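Local coordinates for BH1974 protein (Bacillus halodurans, PDB 3ON5) that probably serves the maturation of molybdenum-cofactor enzymes such as xanthine dehydrogenase, at residues A[24-29]-A[131-136]; A[157-162]-A[174-179]; A[288-293]-A[331-336]. All coordinates share one frame; numbering follows the deposited sequence.

Interaction 1 of 3, residues A[24-29]-A[131-136]; sequences ELLETL and KRVYDY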
# COMPACT_ATOMS: atom_id res chain seq x y z
N GLU A 24 18.31 -7.65 16.33
CA GLU A 24 17.62 -7.09 15.17
C GLU A 24 17.11 -5.67 15.51
O GLU A 24 17.13 -4.80 14.65
CB GLU A 24 16.47 -8.02 14.70
CG GLU A 24 16.82 -9.50 14.46
CD GLU A 24 17.81 -9.86 13.37
OE1 GLU A 24 18.97 -9.38 13.42
OE2 GLU A 24 17.47 -10.72 12.52
N LEU A 25 16.69 -5.44 16.78
CA LEU A 25 16.23 -4.14 17.23
C LEU A 25 17.40 -3.17 17.29
O LEU A 25 17.28 -2.05 16.79
CB LEU A 25 15.56 -4.25 18.60
CG LEU A 25 14.50 -3.17 18.91
CD1 LEU A 25 13.15 -3.48 18.22
CD2 LEU A 25 14.25 -3.10 20.38
N LEU A 26 18.53 -3.60 17.86
CA LEU A 26 19.76 -2.83 17.94
C LEU A 26 20.36 -2.62 16.55
O LEU A 26 21.06 -1.63 16.33
CB LEU A 26 20.80 -3.50 18.85
CG LEU A 26 20.49 -3.67 20.33
CD1 LEU A 26 21.64 -4.32 21.02
CD2 LEU A 26 20.24 -2.33 21.02
N GLU A 27 20.09 -3.54 15.61
CA GLU A 27 20.55 -3.46 14.22
C GLU A 27 19.87 -2.27 13.56
O GLU A 27 20.55 -1.50 12.88
CB GLU A 27 20.27 -4.77 13.45
CG GLU A 27 20.97 -4.89 12.10
CD GLU A 27 20.85 -6.23 11.40
OE1 GLU A 27 21.01 -7.28 12.08
OE2 GLU A 27 20.70 -6.24 10.16
N THR A 28 18.55 -2.10 13.80
CA THR A 28 17.67 -1.05 13.27
C THR A 28 18.22 0.37 13.64
O THR A 28 18.12 1.28 12.80
CB THR A 28 16.25 -1.28 13.81
OG1 THR A 28 15.83 -2.58 13.40
CG2 THR A 28 15.24 -0.25 13.32
N LEU A 29 18.86 0.54 14.81
CA LEU A 29 19.45 1.81 15.23
C LEU A 29 20.70 2.18 14.41
O LEU A 29 20.97 3.37 14.21
CB LEU A 29 19.83 1.76 16.70
CG LEU A 29 18.65 1.62 17.63
CD1 LEU A 29 19.04 0.92 18.88
CD2 LEU A 29 18.01 2.96 17.90
N LYS A 131 25.19 0.96 19.67
CA LYS A 131 25.97 0.52 18.51
C LYS A 131 27.12 -0.37 19.01
O LYS A 131 27.42 -1.37 18.37
CB LYS A 131 26.48 1.73 17.69
CG LYS A 131 27.19 1.41 16.37
CD LYS A 131 28.72 1.31 16.52
CE LYS A 131 29.48 1.10 15.22
NZ LYS A 131 29.19 -0.21 14.58
N ARG A 132 27.71 -0.04 20.18
CA ARG A 132 28.79 -0.79 20.82
C ARG A 132 28.24 -2.13 21.34
O ARG A 132 28.94 -3.14 21.23
CB ARG A 132 29.44 0.02 21.95
CG ARG A 132 30.78 -0.55 22.41
CD ARG A 132 31.53 0.40 23.31
NE ARG A 132 32.84 -0.13 23.71
CZ ARG A 132 33.69 0.51 24.51
NH1 ARG A 132 33.39 1.70 25.00
NH2 ARG A 132 34.86 -0.05 24.82
N VAL A 133 26.99 -2.15 21.87
CA VAL A 133 26.32 -3.36 22.36
C VAL A 133 26.17 -4.34 21.18
O VAL A 133 26.59 -5.49 21.28
CB VAL A 133 24.97 -3.04 23.03
CG1 VAL A 133 24.30 -4.31 23.54
CG2 VAL A 133 25.15 -2.05 24.16
N TYR A 134 25.63 -3.85 20.05
CA TYR A 134 25.42 -4.60 18.81
C TYR A 134 26.73 -5.25 18.34
O TYR A 134 26.76 -6.46 18.12
CB TYR A 134 24.84 -3.67 17.74
CG TYR A 134 24.73 -4.27 16.36
CD1 TYR A 134 23.67 -5.12 16.04
CD2 TYR A 134 25.62 -3.93 15.36
CE1 TYR A 134 23.54 -5.65 14.75
CE2 TYR A 134 25.51 -4.46 14.07
CZ TYR A 134 24.46 -5.31 13.77
OH TYR A 134 24.37 -5.81 12.49
N ASP A 135 27.83 -4.47 18.28
CA ASP A 135 29.15 -4.97 17.89
C ASP A 135 29.61 -6.12 18.80
O ASP A 135 30.22 -7.06 18.29
CB ASP A 135 30.19 -3.85 17.89
CG ASP A 135 29.94 -2.76 16.86
OD1 ASP A 135 29.05 -2.96 15.97
OD2 ASP A 135 30.62 -1.70 16.93
N TYR A 136 29.31 -6.07 20.12
CA TYR A 136 29.70 -7.15 21.02
C TYR A 136 28.84 -8.40 20.77
O TYR A 136 29.36 -9.50 20.91
CB TYR A 136 29.64 -6.75 22.51
CG TYR A 136 30.86 -5.98 22.96
CD1 TYR A 136 32.07 -6.63 23.19
CD2 TYR A 136 30.80 -4.61 23.20
CE1 TYR A 136 33.20 -5.92 23.60
CE2 TYR A 136 31.93 -3.90 23.60
CZ TYR A 136 33.13 -4.56 23.80
OH TYR A 136 34.25 -3.88 24.21
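Leu26 meets Val133 and Tyr134 in the apolar part of this helix-helix contact. Its CD1 methyl reaches Val133 CG1 at 3.7 Å, the two side chains meeting at a slant. Nearer the backbone, Leu26 CB lies 4.2 Å from Tyr134 CB, close to where the CA atoms of these two residues come within 6.0 Å of each other.

The second kind of contact is aliphatic chain against ring. With CG anti to the backbone N (chi1 173°), Tyr134 extends its ring across to helix 22-30, and Glu27 CB rests 3.6 Å from its CE1. The Glu27 chain then runs on past the phenol, CG lying 3.5 Å from Tyr134 OH, while its carboxylate plane is turned 60° from the ring. An alanine in place of Tyr134 would probably keep the CB contact with Leu26 but open a gap beside Glu27, whose methylenes would lose the ring they lie against.

The short helical axes approach to 9.2 Å with their directions 131° apart. Helix 22-30 lies between a sheet and a helix: Leu25 and Thr28 pack on strands 55-59 and 64-65, whereas Leu26 settles onto helix 124-139, also touching Leu130 and Leu137.

Interaction 2 of 3, residues A[157-162]-A[174-179]; sequences EYAFIL and GHPVEW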
# COMPACT_ATOMS: atom_id res chain seq x y z
N GLU A 157 21.09 6.87 35.91
CA GLU A 157 22.28 6.24 35.35
C GLU A 157 21.96 4.98 34.60
O GLU A 157 20.94 4.36 34.87
CB GLU A 157 23.25 5.86 36.46
CG GLU A 157 23.88 6.98 37.24
CD GLU A 157 24.70 6.38 38.35
OE1 GLU A 157 25.83 5.93 38.06
OE2 GLU A 157 24.16 6.22 39.47
N TYR A 158 22.87 4.56 33.72
CA TYR A 158 22.72 3.32 32.99
C TYR A 158 24.10 2.84 32.57
O TYR A 158 24.99 3.66 32.31
CB TYR A 158 21.76 3.43 31.80
CG TYR A 158 22.17 4.33 30.65
CD1 TYR A 158 23.02 3.87 29.64
CD2 TYR A 158 21.59 5.58 30.48
CE1 TYR A 158 23.33 4.65 28.54
CE2 TYR A 158 21.88 6.37 29.37
CZ TYR A 158 22.74 5.90 28.40
OH TYR A 158 23.03 6.65 27.29
N ALA A 159 24.28 1.51 32.55
CA ALA A 159 25.55 0.88 32.21
C ALA A 159 25.33 -0.40 31.40
O ALA A 159 24.28 -1.04 31.48
CB ALA A 159 26.33 0.57 33.48
N PHE A 160 26.37 -0.76 30.64
CA PHE A 160 26.46 -1.97 29.84
C PHE A 160 27.69 -2.72 30.31
O PHE A 160 28.80 -2.27 30.07
CB PHE A 160 26.50 -1.64 28.34
CG PHE A 160 25.30 -0.86 27.85
CD1 PHE A 160 24.15 -1.52 27.43
CD2 PHE A 160 25.33 0.53 27.79
CE1 PHE A 160 23.05 -0.79 26.95
CE2 PHE A 160 24.22 1.26 27.35
CZ PHE A 160 23.09 0.59 26.93
N ILE A 161 27.47 -3.80 31.08
CA ILE A 161 28.52 -4.60 31.73
C ILE A 161 28.93 -5.81 30.85
O ILE A 161 28.07 -6.53 30.32
CB ILE A 161 27.98 -5.08 33.12
CG1 ILE A 161 27.48 -3.88 33.98
CG2 ILE A 161 29.01 -5.95 33.87
CD1 ILE A 161 26.48 -4.20 35.06
N LEU A 162 30.25 -6.03 30.73
CA LEU A 162 30.85 -7.17 30.00
C LEU A 162 31.51 -8.13 31.01
O LEU A 162 31.47 -9.35 30.83
CB LEU A 162 31.86 -6.67 28.96
CG LEU A 162 31.29 -5.88 27.78
CD1 LEU A 162 32.34 -4.97 27.19
CD2 LEU A 162 30.67 -6.81 26.73
N GLY A 174 29.69 4.33 41.56
CA GLY A 174 30.65 3.24 41.67
C GLY A 174 30.64 2.15 40.63
O GLY A 174 30.42 2.39 39.44
N HIS A 175 30.96 0.94 41.09
CA HIS A 175 31.00 -0.29 40.31
C HIS A 175 29.57 -0.70 40.07
O HIS A 175 28.85 -0.92 41.05
CB HIS A 175 31.83 -1.38 41.05
CG HIS A 175 33.12 -0.88 41.64
ND1 HIS A 175 33.16 -0.20 42.86
CD2 HIS A 175 34.39 -0.97 41.15
CE1 HIS A 175 34.43 0.09 43.07
NE2 HIS A 175 35.21 -0.35 42.08
N PRO A 176 29.05 -0.68 38.83
CA PRO A 176 27.64 -1.02 38.62
C PRO A 176 27.30 -2.43 39.13
O PRO A 176 26.23 -2.61 39.70
CB PRO A 176 27.46 -0.92 37.11
CG PRO A 176 28.84 -1.01 36.55
CD PRO A 176 29.73 -0.37 37.56
N VAL A 177 28.24 -3.39 38.98
CA VAL A 177 28.12 -4.78 39.42
C VAL A 177 27.91 -4.83 40.95
O VAL A 177 27.01 -5.54 41.42
CB VAL A 177 29.35 -5.62 39.01
CG1 VAL A 177 29.18 -7.09 39.39
CG2 VAL A 177 29.62 -5.51 37.52
N GLU A 178 28.71 -4.07 41.71
CA GLU A 178 28.62 -4.06 43.17
C GLU A 178 27.32 -3.34 43.60
O GLU A 178 26.74 -3.72 44.62
CB GLU A 178 29.85 -3.41 43.81
CG GLU A 178 30.02 -3.79 45.28
CD GLU A 178 31.41 -4.25 45.65
OE1 GLU A 178 32.37 -3.47 45.48
OE2 GLU A 178 31.53 -5.40 46.14
N TRP A 179 26.85 -2.36 42.81
CA TRP A 179 25.61 -1.64 43.09
C TRP A 179 24.40 -2.57 42.96
O TRP A 179 23.46 -2.47 43.75
CB TRP A 179 25.46 -0.42 42.15
CG TRP A 179 24.23 0.40 42.42
CD1 TRP A 179 24.10 1.37 43.36
CD2 TRP A 179 22.97 0.30 41.75
NE1 TRP A 179 22.83 1.89 43.32
CE2 TRP A 179 22.11 1.26 42.34
CE3 TRP A 179 22.48 -0.49 40.69
CZ2 TRP A 179 20.80 1.44 41.91
CZ3 TRP A 179 21.18 -0.29 40.27
CH2 TRP A 179 20.35 0.66 40.88
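Ile161 turns two branches toward Pro176 and Val177: chi1 of -54° sets CG1 anti to the carbonyl carbon and CG2 anti to the backbone N, and chi2 of 157° carries CD1 out over the proline. Val177, with chi1 -176°, has its CG2 beside its own backbone N, where it meets the isoleucine. The setting is a strand-helix layer in the BH1974-like central domain, where the short helix 176-181 lies on one side of the antiparallel sheet that contains strand 155-161.

The contact is wholly apolar and buried. Ala159 and Ile161, two residues apart on the strand, both direct their CB toward the helix. Pro176, in its first turn, touches both: Ala159 CB is 4.1 Å from Pro176 CB, and the same proline carbon lies 4.0 Å from Ile161 CD1. Ile161 and Pro176 run past each other in opposite directions, which brings Ile161 CG1 to 4.1 Å from Pro176 CG. His175 occupies the N-cap position, and its carbonyl receives the backbone N of Trp179.

Phe160 takes the other side of the strand, where it stacks on His145 and packs on His129 and Val133 of helix 124-139. The sheet is therefore lined by helices on both sides. Ile161 also packs on Phe144 of the adjacent strand, and Val177 on Leu354 near the end of the modelled chain. Between strand and helix, the closest approach is methyl to methyl, Ile161 CG2 to Val177 CG2 at 3.7 Å.

Interaction 3 of 3, residues A[288-293]-A[331-336]; sequences LRYIGI and ISIVAQ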
# COMPACT_ATOMS: atom_id res chain seq x y z
N LEU A 288 25.69 -30.91 25.04
CA LEU A 288 24.89 -30.11 24.10
C LEU A 288 23.51 -29.79 24.64
O LEU A 288 22.90 -30.59 25.36
CB LEU A 288 24.72 -30.82 22.74
CG LEU A 288 25.70 -30.43 21.65
CD1 LEU A 288 25.86 -31.55 20.66
CD2 LEU A 288 25.28 -29.15 20.96
N ARG A 289 23.03 -28.60 24.27
CA ARG A 289 21.72 -28.07 24.63
C ARG A 289 20.62 -28.97 24.08
O ARG A 289 19.68 -29.32 24.80
CB ARG A 289 21.61 -26.64 24.06
CG ARG A 289 20.37 -25.85 24.42
CD ARG A 289 20.39 -25.27 25.82
NE ARG A 289 19.22 -24.41 26.06
CZ ARG A 289 19.17 -23.12 25.76
NH1 ARG A 289 20.21 -22.51 25.20
NH2 ARG A 289 18.07 -22.42 26.01
N TYR A 290 20.76 -29.39 22.80
CA TYR A 290 19.77 -30.17 22.06
C TYR A 290 20.35 -30.94 20.87
O TYR A 290 21.14 -30.36 20.12
CB TYR A 290 18.74 -29.14 21.54
CG TYR A 290 17.67 -29.67 20.63
CD1 TYR A 290 16.47 -30.16 21.15
CD2 TYR A 290 17.80 -29.61 19.25
CE1 TYR A 290 15.46 -30.61 20.31
CE2 TYR A 290 16.81 -30.08 18.40
CZ TYR A 290 15.63 -30.57 18.94
OH TYR A 290 14.63 -31.02 18.12
N ILE A 291 19.91 -32.22 20.66
CA ILE A 291 20.22 -33.08 19.50
C ILE A 291 18.92 -33.70 19.04
O ILE A 291 18.30 -34.47 19.77
CB ILE A 291 21.32 -34.16 19.70
CG1 ILE A 291 22.63 -33.59 20.27
CG2 ILE A 291 21.56 -34.95 18.39
CD1 ILE A 291 23.59 -34.68 20.76
N GLY A 292 18.48 -33.31 17.86
CA GLY A 292 17.25 -33.81 17.28
C GLY A 292 17.56 -34.60 16.04
O GLY A 292 18.29 -34.11 15.17
N ILE A 293 17.06 -35.86 15.97
CA ILE A 293 17.33 -36.70 14.80
C ILE A 293 16.00 -37.07 14.16
O ILE A 293 15.12 -37.63 14.81
CB ILE A 293 18.17 -37.96 15.13
CG1 ILE A 293 19.35 -37.64 16.04
CG2 ILE A 293 18.63 -38.65 13.82
CD1 ILE A 293 20.12 -38.83 16.49
N ILE A 331 7.37 -26.99 11.66
CA ILE A 331 6.63 -26.29 12.72
C ILE A 331 6.83 -27.04 14.02
O ILE A 331 7.14 -26.42 15.03
CB ILE A 331 5.12 -26.12 12.39
CG1 ILE A 331 4.86 -25.07 11.28
CG2 ILE A 331 4.29 -25.80 13.63
CD1 ILE A 331 5.05 -23.59 11.60
N SER A 332 6.68 -28.37 13.96
CA SER A 332 6.83 -29.30 15.09
C SER A 332 8.20 -29.14 15.76
O SER A 332 8.28 -29.10 16.99
CB SER A 332 6.63 -30.72 14.60
OG SER A 332 6.79 -31.63 15.67
N ILE A 333 9.26 -28.99 14.96
CA ILE A 333 10.62 -28.87 15.46
C ILE A 333 10.80 -27.50 16.10
O ILE A 333 11.30 -27.44 17.23
CB ILE A 333 11.67 -29.15 14.35
CG1 ILE A 333 11.54 -30.60 13.82
CG2 ILE A 333 13.08 -28.91 14.88
CD1 ILE A 333 12.14 -30.82 12.49
N VAL A 334 10.38 -26.41 15.43
CA VAL A 334 10.54 -25.04 15.95
C VAL A 334 9.71 -24.90 17.26
O VAL A 334 10.22 -24.33 18.23
CB VAL A 334 10.19 -23.96 14.91
CG1 VAL A 334 10.46 -22.58 15.48
CG2 VAL A 334 11.02 -24.14 13.66
N ALA A 335 8.50 -25.50 17.31
CA ALA A 335 7.64 -25.57 18.51
C ALA A 335 8.41 -26.19 19.68
O ALA A 335 8.49 -25.59 20.76
CB ALA A 335 6.38 -26.36 18.21
N GLN A 336 9.06 -27.35 19.43
CA GLN A 336 9.91 -28.05 20.41
C GLN A 336 11.08 -27.19 20.86
O GLN A 336 11.41 -27.20 22.04
CB GLN A 336 10.44 -29.36 19.82
CG GLN A 336 11.08 -30.29 20.84
CD GLN A 336 11.38 -31.62 20.22
OE1 GLN A 336 12.13 -31.72 19.25
NE2 GLN A 336 10.76 -32.66 20.72
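Tyr290 donates its phenol hydrogen to the side-chain carbonyl of Gln336, OH to OE1 at 2.8 Å, and this is the polar link between strand 290-293 and helix 326-343. The acceptor lies at the ring edge, in its plane. Seen from the amide, the C=O...donor angle is 146° and the hydroxyl is tilted 25° out of the carbonyl plane. Ring and amide planes are 64° apart, and the two side chains cross nearly at right angles. Gln336 reaches across because CG is anti to its backbone N and the chain continues extended. Its OE1 also accepts from Gly318 N, so two donors grip this buried oxygen and limit the turning of the amide.

The parallel six-stranded sheet with helices packed against it is the Rossmann domain of the XdhC family, and here an inner strand meets the chain's last helix.

Apolar contact across the pair is slight: Ile333 CG2 lies 4.2 Å from Tyr290 OH. The tyrosine ring gets further packing from Leu337 and Leu340 on the same helix, while Ile333 fits against Leu267 and Leu214. Beyond the helix, Val334 and Ala335 pack on Ile331 of the second subunit.

Interactions 1 and 2 meet where helix 124-139, part of interaction 1, packs on strand 155-161, part of interaction 2. Their centres are 19 Å apart, yet they touch directly: Val133 CG2 meets Phe160 CD1 at 3.5 Å, and Tyr136 CZ meets Leu162 CD1 at 3.5 Å. Helix 22-30, helix 124-139, strand 155-161 and helix 176-181 thus form successive layers. Interaction 3 stands apart in the Rossmann domain, on the opposite side of the chain's centre from both. Its centre is 28 Å from that of interaction 1 and 36 Å from that of interaction 2, with nearest atoms about 14 Å and 18 Å away. Of the three, interaction 3 alone has segments touched by another subunit.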